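Local coordinates for protein muramoyltetrapeptide carboxypeptidase (Oxalobacter formigenes OXCC13, PDB 6UUK) that probably acts as a serine-type LD-carboxypeptidase that removes the terminal residue from muramoyl tetrapeptides of the bacterial cell wall, at residues F154-M159 with L226-G231; V167-P172 with K320-V325; G220-M225 with F244-H249. One frame throughout, in Å; residues are numbered along the deposited sequence.

Contact 1: residues F154-M159 with L226-G231; sequences FTVFEM and LAHMAG
Met229, a selenomethionine, sets CG anti to its carbonyl carbon (chi1 -76°) and bends at chi2, and this shape carries the methyl CE across to helix 155-163. Met229 CE ends 3.6 Å from CG1 of Val156 and 3.7 Å from CB of Met159, wedged between two side chains about one helical turn apart. Met229 CE also lies 3.2 Å from Val156 O. Val156 meets it with the branch lying anti to the backbone N (chi1 172°). On the second branch, Val156 CG2 comes instead to the edge of the His228 ring, 4.2 Å from His228 CD2 and near the ring plane.

The two helices come from different halves of the fold. Helix 155-163 follows the turn that bears Ser152, the predicted nucleophile, a strand-turn-helix layout consistent with a nucleophile elbow, whereas helix 223-228 belongs to the C-terminal LD-carboxypeptidase region.

Met159, also selenomethionine, bends at chi2 and chi3 and lays SE 3.7 Å from CD2 of Leu226, the two side chains crossing at about a right angle. Leu226 CD2 also lies 4.1 Å from CG2 of Thr155. The hydroxyl of Thr155 is engaged by the backbone, bonding to Ser152 O and to Asn222 N. Beyond the packed methyls, Ala230 O accepts a hydrogen bond from Gln261 of the second subunit.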
loop_
_atom_site.group_PDB
_atom_site.type_symbol
_atom_site.label_atom_id
_atom_site.label_comp_id
_atom_site.label_asym_id
_atom_site.label_seq_id
_atom_site.Cartn_x
_atom_site.Cartn_y
_atom_site.Cartn_z
ATOM N N PHE B 154 2.158 10.956 9.317
ATOM C CA PHE B 154 3.097 11.026 10.430
ATOM C C PHE B 154 3.262 9.693 11.148
ATOM O O PHE B 154 4.136 9.583 12.016
ATOM C CB PHE B 154 2.649 12.103 11.420
ATOM C CG PHE B 154 3.755 12.628 12.288
ATOM C CD1 PHE B 154 4.764 13.408 11.747
ATOM C CD2 PHE B 154 3.781 12.355 13.645
ATOM C CE1 PHE B 154 5.784 13.896 12.541
ATOM C CE2 PHE B 154 4.797 12.842 14.445
ATOM C CZ PHE B 154 5.798 13.615 13.892
ATOM N N THR B 155 2.447 8.687 10.817
ATOM C CA THR B 155 2.665 7.348 11.355
ATOM C C THR B 155 4.023 6.801 10.932
ATOM O O THR B 155 4.662 6.064 11.691
ATOM C CB THR B 155 1.543 6.410 10.902
ATOM O OG1 THR B 155 0.276 6.947 11.303
ATOM C CG2 THR B 155 1.711 5.025 11.514
ATOM N N VAL B 156 4.481 7.161 9.730
ATOM C CA VAL B 156 5.810 6.762 9.275
ATOM C C VAL B 156 6.879 7.300 10.218
ATOM O O VAL B 156 7.838 6.597 10.562
ATOM C CB VAL B 156 6.036 7.235 7.827
ATOM C CG1 VAL B 156 7.478 7.013 7.401
ATOM C CG2 VAL B 156 5.079 6.525 6.880
ATOM N N PHE B 157 6.726 8.550 10.659
ATOM C CA PHE B 157 7.691 9.135 11.584
ATOM C C PHE B 157 7.664 8.439 12.937
ATOM O O PHE B 157 8.707 8.313 13.588
ATOM C CB PHE B 157 7.410 10.630 11.749
ATOM C CG PHE B 157 8.465 11.368 12.526
ATOM C CD1 PHE B 157 8.390 11.466 13.907
ATOM C CD2 PHE B 157 9.524 11.977 11.875
ATOM C CE1 PHE B 157 9.354 12.149 14.620
ATOM C CE2 PHE B 157 10.491 12.660 12.586
ATOM C CZ PHE B 157 10.406 12.746 13.960
ATOM N N GLU B 158 6.491 7.979 13.371
ATOM C CA GLU B 158 6.357 7.393 14.698
ATOM C C GLU B 158 6.811 5.941 14.759
ATOM O O GLU B 158 7.104 5.446 15.852
ATOM C CB GLU B 158 4.906 7.500 15.171
ATOM C CG GLU B 158 4.413 8.930 15.308
ATOM C CD GLU B 158 3.062 9.021 15.988
ATOM O OE1 GLU B 158 2.514 7.967 16.373
ATOM O OE2 GLU B 158 2.550 10.150 16.140
HETATM N N MSE B 159 6.878 5.250 13.624
HETATM C CA MSE B 159 7.342 3.868 13.609
HETATM C C MSE B 159 8.860 3.804 13.725
HETATM O O MSE B 159 9.406 2.932 14.401
HETATM C CB MSE B 159 6.878 3.151 12.339
HETATM C CG MSE B 159 5.371 2.954 12.242
HETATM SE SE MSE B 159 4.614 2.000 13.767
HETATM C CE MSE B 159 3.952 3.522 14.791
ATOM N N LEU B 226 1.295 1.861 7.625
ATOM C CA LEU B 226 1.809 0.641 8.237
ATOM C C LEU B 226 2.079 -0.434 7.190
ATOM O O LEU B 226 3.122 -1.096 7.226
ATOM C CB LEU B 226 0.833 0.130 9.297
ATOM C CG LEU B 226 0.804 0.917 10.609
ATOM C CD1 LEU B 226 -0.225 0.337 11.564
ATOM C CD2 LEU B 226 2.183 0.936 11.249
ATOM N N ALA B 227 1.146 -0.625 6.252
ATOM C CA ALA B 227 1.399 -1.540 5.143
ATOM C C ALA B 227 2.547 -1.046 4.275
ATOM O O ALA B 227 3.260 -1.852 3.665
ATOM C CB ALA B 227 0.132 -1.718 4.308
ATOM N N HIS B 228 2.739 0.273 4.207
ATOM C CA HIS B 228 3.907 0.839 3.543
ATOM C C HIS B 228 5.204 0.483 4.260
ATOM O O HIS B 228 6.267 0.465 3.628
ATOM C CB HIS B 228 3.755 2.360 3.442
ATOM C CG HIS B 228 4.979 3.065 2.948
ATOM N ND1 HIS B 228 5.553 2.793 1.725
ATOM C CD2 HIS B 228 5.735 4.036 3.512
ATOM C CE1 HIS B 228 6.613 3.565 1.559
ATOM N NE2 HIS B 228 6.745 4.328 2.627
HETATM N N MSE B 229 5.139 0.189 5.555
HETATM C CA MSE B 229 6.323 -0.154 6.335
HETATM C C MSE B 229 6.697 -1.628 6.216
HETATM O O MSE B 229 7.736 -2.051 6.720
HETATM C CB MSE B 229 6.108 0.199 7.807
HETATM C CG MSE B 229 6.205 1.677 8.118
HETATM SE SE MSE B 229 7.940 2.404 7.628
HETATM C CE MSE B 229 8.030 3.837 8.938
ATOM N N ALA B 230 5.843 -2.406 5.558
ATOM C CA ALA B 230 6.077 -3.839 5.422
ATOM C C ALA B 230 7.318 -4.091 4.574
ATOM O O ALA B 230 7.406 -3.626 3.432
ATOM C CB ALA B 230 4.857 -4.516 4.805
ATOM N N GLY B 231 8.277 -4.828 5.133
ATOM C CA GLY B 231 9.514 -5.136 4.451
ATOM C C GLY B 231 10.627 -4.131 4.655
ATOM O O GLY B 231 11.782 -4.436 4.329
#

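Contact 2: residues V167-P172 with K320-V325; sequences VSFSGP and KVTLPV
Ser170 and Leu323 form a hydrogen-bonded antiparallel pair, Phe169 and Pro324 the non-hydrogen-bonded pair next to it, and Ser168 and Val325 the hydrogen-bonded pair beyond, in two short strands whose directions differ by 139°. Ser170 N reaches Leu323 O at 2.7 Å, and the return bond from Leu323 N to Ser170 O, 2.9 Å long, is almost straight at the hydrogen (177°) although its donor sits above the carbonyl plane. At the other end Ser168 N donates to Val325 O.

One face carries Phe169 and Pro324. With CG anti to the carbonyl carbon (chi1 -63°), the phenylalanine ring passes obliquely by the proline, Phe169 CE1 lying 3.6 Å from Pro324 CB, while Phe169 CB meets CG2 of Thr322 at 3.7 Å. Thr194 and Met195 of helix 185-196 also pack on Phe169. An alanine here would probably open a gap between Pro324 and that helix and strip the proline of its aromatic partner.

On the other face Val325 places CG2 3.8 Å from Ser170 CB and CB 3.5 Å from the hydroxyl OG of Ser168, which bonds weakly to Glu158. Past the strands, Gly171 runs so near Thr322 OG1 that a beta carbon would clash with it. Lys320 lays its aliphatic chain beside Pro172, Lys320 CD 4.1 Å from Pro172 CA. Through the strand pairing, 323-325 becomes an outer strand, within this chain, of the six-stranded sheet of the N-terminal half, although it belongs to the C-terminal sequence region. The joint lies close to predicted catalytic residues. Its backbone bonds depend little on side-chain identity, so the side chains mainly set what packs on each face.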
loop_
_atom_site.group_PDB
_atom_site.type_symbol
_atom_site.label_atom_id
_atom_site.label_comp_id
_atom_site.label_asym_id
_atom_site.label_seq_id
_atom_site.Cartn_x
_atom_site.Cartn_y
_atom_site.Cartn_z
ATOM N N VAL B 167 8.794 6.657 22.561
ATOM C CA VAL B 167 7.341 6.647 22.676
ATOM C C VAL B 167 6.793 7.919 22.043
ATOM O O VAL B 167 7.151 9.029 22.450
ATOM C CB VAL B 167 6.897 6.527 24.141
ATOM C CG1 VAL B 167 5.390 6.708 24.253
ATOM C CG2 VAL B 167 7.322 5.187 24.717
ATOM N N SER B 168 5.930 7.756 21.047
ATOM C CA SER B 168 5.241 8.856 20.393
ATOM C C SER B 168 3.750 8.773 20.702
ATOM O O SER B 168 3.276 7.834 21.347
ATOM C CB SER B 168 5.504 8.834 18.886
ATOM O OG SER B 168 5.191 7.566 18.336
ATOM N N PHE B 169 3.004 9.767 20.229
ATOM C CA PHE B 169 1.575 9.863 20.499
ATOM C C PHE B 169 0.823 9.999 19.185
ATOM O O PHE B 169 1.059 10.945 18.427
ATOM C CB PHE B 169 1.266 11.048 21.418
ATOM C CG PHE B 169 1.877 10.930 22.783
ATOM C CD1 PHE B 169 1.183 10.326 23.817
ATOM C CD2 PHE B 169 3.148 11.420 23.031
ATOM C CE1 PHE B 169 1.744 10.217 25.075
ATOM C CE2 PHE B 169 3.714 11.310 24.286
ATOM C CZ PHE B 169 3.011 10.709 25.309
ATOM N N SER B 170 -0.079 9.060 18.919
ATOM C CA SER B 170 -0.929 9.109 17.732
ATOM C C SER B 170 -2.171 9.913 18.094
ATOM O O SER B 170 -3.111 9.388 18.694
ATOM C CB SER B 170 -1.276 7.703 17.259
ATOM O OG SER B 170 -1.673 7.706 15.899
ATOM N N GLY B 171 -2.173 11.195 17.738
ATOM C CA GLY B 171 -3.254 12.078 18.101
ATOM C C GLY B 171 -3.550 13.132 17.053
ATOM O O GLY B 171 -3.498 12.879 15.846
ATOM N N PRO B 172 -3.866 14.341 17.503
ATOM C CA PRO B 172 -4.282 15.399 16.579
ATOM C C PRO B 172 -3.093 16.089 15.923
ATOM O O PRO B 172 -1.940 15.939 16.328
ATOM C CB PRO B 172 -5.046 16.365 17.488
ATOM C CG PRO B 172 -4.360 16.224 18.806
ATOM C CD PRO B 172 -3.940 14.777 18.910
ATOM N N LYS B 320 -11.353 12.410 18.242
ATOM C CA LYS B 320 -10.304 11.404 18.272
ATOM C C LYS B 320 -9.578 11.483 19.605
ATOM O O LYS B 320 -9.615 12.503 20.297
ATOM C CB LYS B 320 -9.311 11.582 17.114
ATOM C CG LYS B 320 -8.406 12.796 17.258
ATOM C CD LYS B 320 -7.525 12.979 16.035
ATOM C CE LYS B 320 -8.356 13.303 14.806
ATOM N NZ LYS B 320 -7.517 13.460 13.587
ATOM N N VAL B 321 -8.914 10.389 19.961
ATOM C CA VAL B 321 -8.149 10.308 21.195
ATOM C C VAL B 321 -6.664 10.335 20.861
ATOM O O VAL B 321 -6.249 10.137 19.714
ATOM C CB VAL B 321 -8.503 9.049 22.014
ATOM C CG1 VAL B 321 -9.955 9.097 22.462
ATOM C CG2 VAL B 321 -8.231 7.794 21.200
ATOM N N THR B 322 -5.855 10.587 21.886
ATOM C CA THR B 322 -4.403 10.591 21.765
ATOM C C THR B 322 -3.876 9.272 22.317
ATOM O O THR B 322 -3.979 9.008 23.519
ATOM C CB THR B 322 -3.793 11.782 22.501
ATOM O OG1 THR B 322 -4.224 12.999 21.880
ATOM C CG2 THR B 322 -2.274 11.709 22.462
ATOM N N LEU B 323 -3.315 8.444 21.438
ATOM C CA LEU B 323 -2.841 7.119 21.810
ATOM C C LEU B 323 -1.324 7.118 21.891
ATOM O O LEU B 323 -0.654 7.333 20.869
ATOM C CB LEU B 323 -3.321 6.074 20.803
ATOM C CG LEU B 323 -4.836 5.905 20.693
ATOM C CD1 LEU B 323 -5.195 4.878 19.631
ATOM C CD2 LEU B 323 -5.430 5.518 22.039
ATOM N N PRO B 324 -0.741 6.890 23.070
ATOM C CA PRO B 324 0.723 6.821 23.173
ATOM C C PRO B 324 1.297 5.606 22.463
ATOM O O PRO B 324 1.220 4.486 22.978
ATOM C CB PRO B 324 0.968 6.751 24.687
ATOM C CG PRO B 324 -0.297 7.255 25.313
ATOM C CD PRO B 324 -1.391 6.832 24.389
ATOM N N VAL B 325 1.872 5.815 21.281
ATOM C CA VAL B 325 2.500 4.723 20.545
ATOM C C VAL B 325 3.777 4.315 21.268
ATOM O O VAL B 325 4.703 5.120 21.426
ATOM C CB VAL B 325 2.786 5.128 19.095
ATOM C CG1 VAL B 325 3.599 4.051 18.399
ATOM C CG2 VAL B 325 1.484 5.381 18.353
#

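Contact 3: residues G220-M225 with F244-H249; sequences GGNLTM and FVEDIH
The beta-alpha-beta unit made by strand 213-222, helix 223-228 and strand 242-248 holds this contact at the point where the first strand turns into the helix. The neighbouring strands run parallel: Gly221 N donates to Phe244 O at 3.0 Å, and Leu223 N, already in the helix, to Glu246 O at 2.7 Å. Gly220 lies over a face of the Phe244 ring in a CH-pi contact, Gly220 CA 4.2 Å from the centroid.

Asn222 is the N-cap. With CG anti to the backbone N (chi1 -176°), its OD1 takes Met225 N on an in-plane lone pair at 3.1 Å, while Asn222 ND2 makes a weak 3.5 Å bond to Glu246 OE1, the amide and carboxylate planes 63° apart. Thr224 OG1 donates to the syn lone pair of Asp247 OD2, at 2.5 Å, and Asp247 OD1 accepts from Ile248 N, so both carboxylate oxygens are held, one by each donor.

Glu246 is a predicted charge-relay residue, and its OE2 bonds weakly to His316 ND1. Acidic side chain, histidine and the nearby Ser152 fit the Ser-His-Glu triad of S66 peptidases, its glutamate carried on a parallel strand of the C-terminal region.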
loop_
_atom_site.group_PDB
_atom_site.type_symbol
_atom_site.label_atom_id
_atom_site.label_comp_id
_atom_site.label_asym_id
_atom_site.label_seq_id
_atom_site.Cartn_x
_atom_site.Cartn_y
_atom_site.Cartn_z
ATOM N N GLY B 220 0.932 1.342 16.386
ATOM C CA GLY B 220 0.202 1.339 15.141
ATOM C C GLY B 220 -0.111 2.752 14.702
ATOM O O GLY B 220 0.570 3.709 15.086
ATOM N N GLY B 221 -1.154 2.879 13.885
ATOM C CA GLY B 221 -1.566 4.174 13.383
ATOM C C GLY B 221 -2.368 4.088 12.100
ATOM O O GLY B 221 -3.437 3.471 12.068
ATOM N N ASN B 222 -1.863 4.705 11.036
ATOM C CA ASN B 222 -2.546 4.684 9.751
ATOM C C ASN B 222 -2.269 3.368 9.035
ATOM O O ASN B 222 -1.119 2.923 8.962
ATOM C CB ASN B 222 -2.099 5.866 8.893
ATOM C CG ASN B 222 -2.847 5.948 7.578
ATOM O OD1 ASN B 222 -2.386 5.439 6.558
ATOM N ND2 ASN B 222 -4.008 6.592 7.595
ATOM N N LEU B 223 -3.327 2.747 8.507
ATOM C CA LEU B 223 -3.178 1.437 7.880
ATOM C C LEU B 223 -2.342 1.515 6.608
ATOM O O LEU B 223 -1.553 0.606 6.323
ATOM C CB LEU B 223 -4.553 0.840 7.581
ATOM C CG LEU B 223 -4.558 -0.526 6.892
ATOM C CD1 LEU B 223 -3.824 -1.559 7.736
ATOM C CD2 LEU B 223 -5.978 -0.979 6.601
ATOM N N THR B 224 -2.500 2.588 5.831
ATOM C CA THR B 224 -1.733 2.721 4.596
ATOM C C THR B 224 -0.249 2.908 4.887
ATOM O O THR B 224 0.604 2.384 4.160
ATOM C CB THR B 224 -2.271 3.887 3.765
ATOM O OG1 THR B 224 -3.669 3.693 3.516
ATOM C CG2 THR B 224 -1.537 3.985 2.435
HETATM N N MSE B 225 0.079 3.638 5.948
HETATM C CA MSE B 225 1.470 3.894 6.297
HETATM C C MSE B 225 2.113 2.677 6.955
HETATM O O MSE B 225 3.322 2.477 6.858
HETATM C CB MSE B 225 1.572 5.110 7.219
HETATM C CG MSE B 225 0.800 6.316 6.717
HETATM SE SE MSE B 225 1.259 6.792 4.882
HETATM C CE MSE B 225 -0.243 7.974 4.493
ATOM N N PHE B 244 -3.161 -1.183 16.669
ATOM C CA PHE B 244 -4.349 -0.456 16.250
ATOM C C PHE B 244 -4.109 0.189 14.892
ATOM O O PHE B 244 -2.998 0.633 14.586
ATOM C CB PHE B 244 -4.752 0.613 17.281
ATOM C CG PHE B 244 -3.776 1.751 17.399
ATOM C CD1 PHE B 244 -2.676 1.654 18.236
ATOM C CD2 PHE B 244 -3.967 2.924 16.687
ATOM C CE1 PHE B 244 -1.780 2.702 18.350
ATOM C CE2 PHE B 244 -3.074 3.973 16.796
ATOM C CZ PHE B 244 -1.980 3.862 17.629
ATOM N N VAL B 245 -5.163 0.234 14.073
ATOM C CA VAL B 245 -5.085 0.769 12.720
ATOM C C VAL B 245 -6.313 1.624 12.437
ATOM O O VAL B 245 -7.352 1.504 13.090
ATOM C CB VAL B 245 -4.964 -0.344 11.654
ATOM C CG1 VAL B 245 -3.631 -1.064 11.775
ATOM C CG2 VAL B 245 -6.119 -1.327 11.778
ATOM N N GLU B 246 -6.177 2.498 11.440
ATOM C CA GLU B 246 -7.271 3.336 10.968
ATOM C C GLU B 246 -6.918 3.845 9.578
ATOM O O GLU B 246 -5.753 3.821 9.169
ATOM C CB GLU B 246 -7.551 4.500 11.928
ATOM C CG GLU B 246 -6.343 5.372 12.261
ATOM C CD GLU B 246 -6.024 6.386 11.177
ATOM O OE1 GLU B 246 -4.828 6.683 10.974
ATOM O OE2 GLU B 246 -6.967 6.882 10.527
ATOM N N ASP B 247 -7.935 4.312 8.858
ATOM C CA ASP B 247 -7.743 4.804 7.499
ATOM C C ASP B 247 -9.005 5.532 7.055
ATOM O O ASP B 247 -10.043 5.479 7.718
ATOM C CB ASP B 247 -7.408 3.663 6.533
ATOM C CG ASP B 247 -6.340 4.044 5.528
ATOM O OD1 ASP B 247 -6.213 5.247 5.220
ATOM O OD2 ASP B 247 -5.626 3.139 5.048
ATOM N N ILE B 248 -8.896 6.220 5.913
ATOM C CA ILE B 248 -10.018 6.900 5.279
ATOM C C ILE B 248 -9.895 6.748 3.770
ATOM O O ILE B 248 -8.831 6.425 3.239
ATOM C CB ILE B 248 -10.102 8.398 5.648
ATOM C CG1 ILE B 248 -8.728 9.060 5.508
ATOM C CG2 ILE B 248 -10.679 8.577 7.043
ATOM C CD1 ILE B 248 -8.770 10.570 5.571
ATOM N N HIS B 249 -11.011 6.995 3.081
ATOM C CA HIS B 249 -11.118 6.880 1.626
ATOM C C HIS B 249 -10.805 5.475 1.126
ATOM O O HIS B 249 -10.418 5.301 -0.035
ATOM C CB HIS B 249 -10.213 7.890 0.907
ATOM C CG HIS B 249 -10.187 9.247 1.536
ATOM N ND1 HIS B 249 -11.323 10.003 1.728
ATOM C CD2 HIS B 249 -9.156 9.991 2.002
ATOM C CE1 HIS B 249 -10.994 11.151 2.294
ATOM N NE2 HIS B 249 -9.685 11.170 2.470
#

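All three contacts are buried, yet they differ in chemistry. Contact 1 is apolar helix packing, contact 2 antiparallel strand pairing, and contact 3 parallel strand pairing with polar side chains. Contacts 1 and 2 both bridge the N- and C-terminal sequence regions, while contact 3 lies within the C-terminal one. Contacts 1 and 3 share helix 223-228, and both reach the second subunit; contact 2 has no neighbour in that subunit. Helix 155-163 and strand 168-170 are consecutive in the chain, and Glu158 and Met159 also touch strand residues of contact 2. Phe244 of contact 3 packs against Leu323 and Val325. All three lie close to predicted catalytic residues, with Glu246 itself in contact 3.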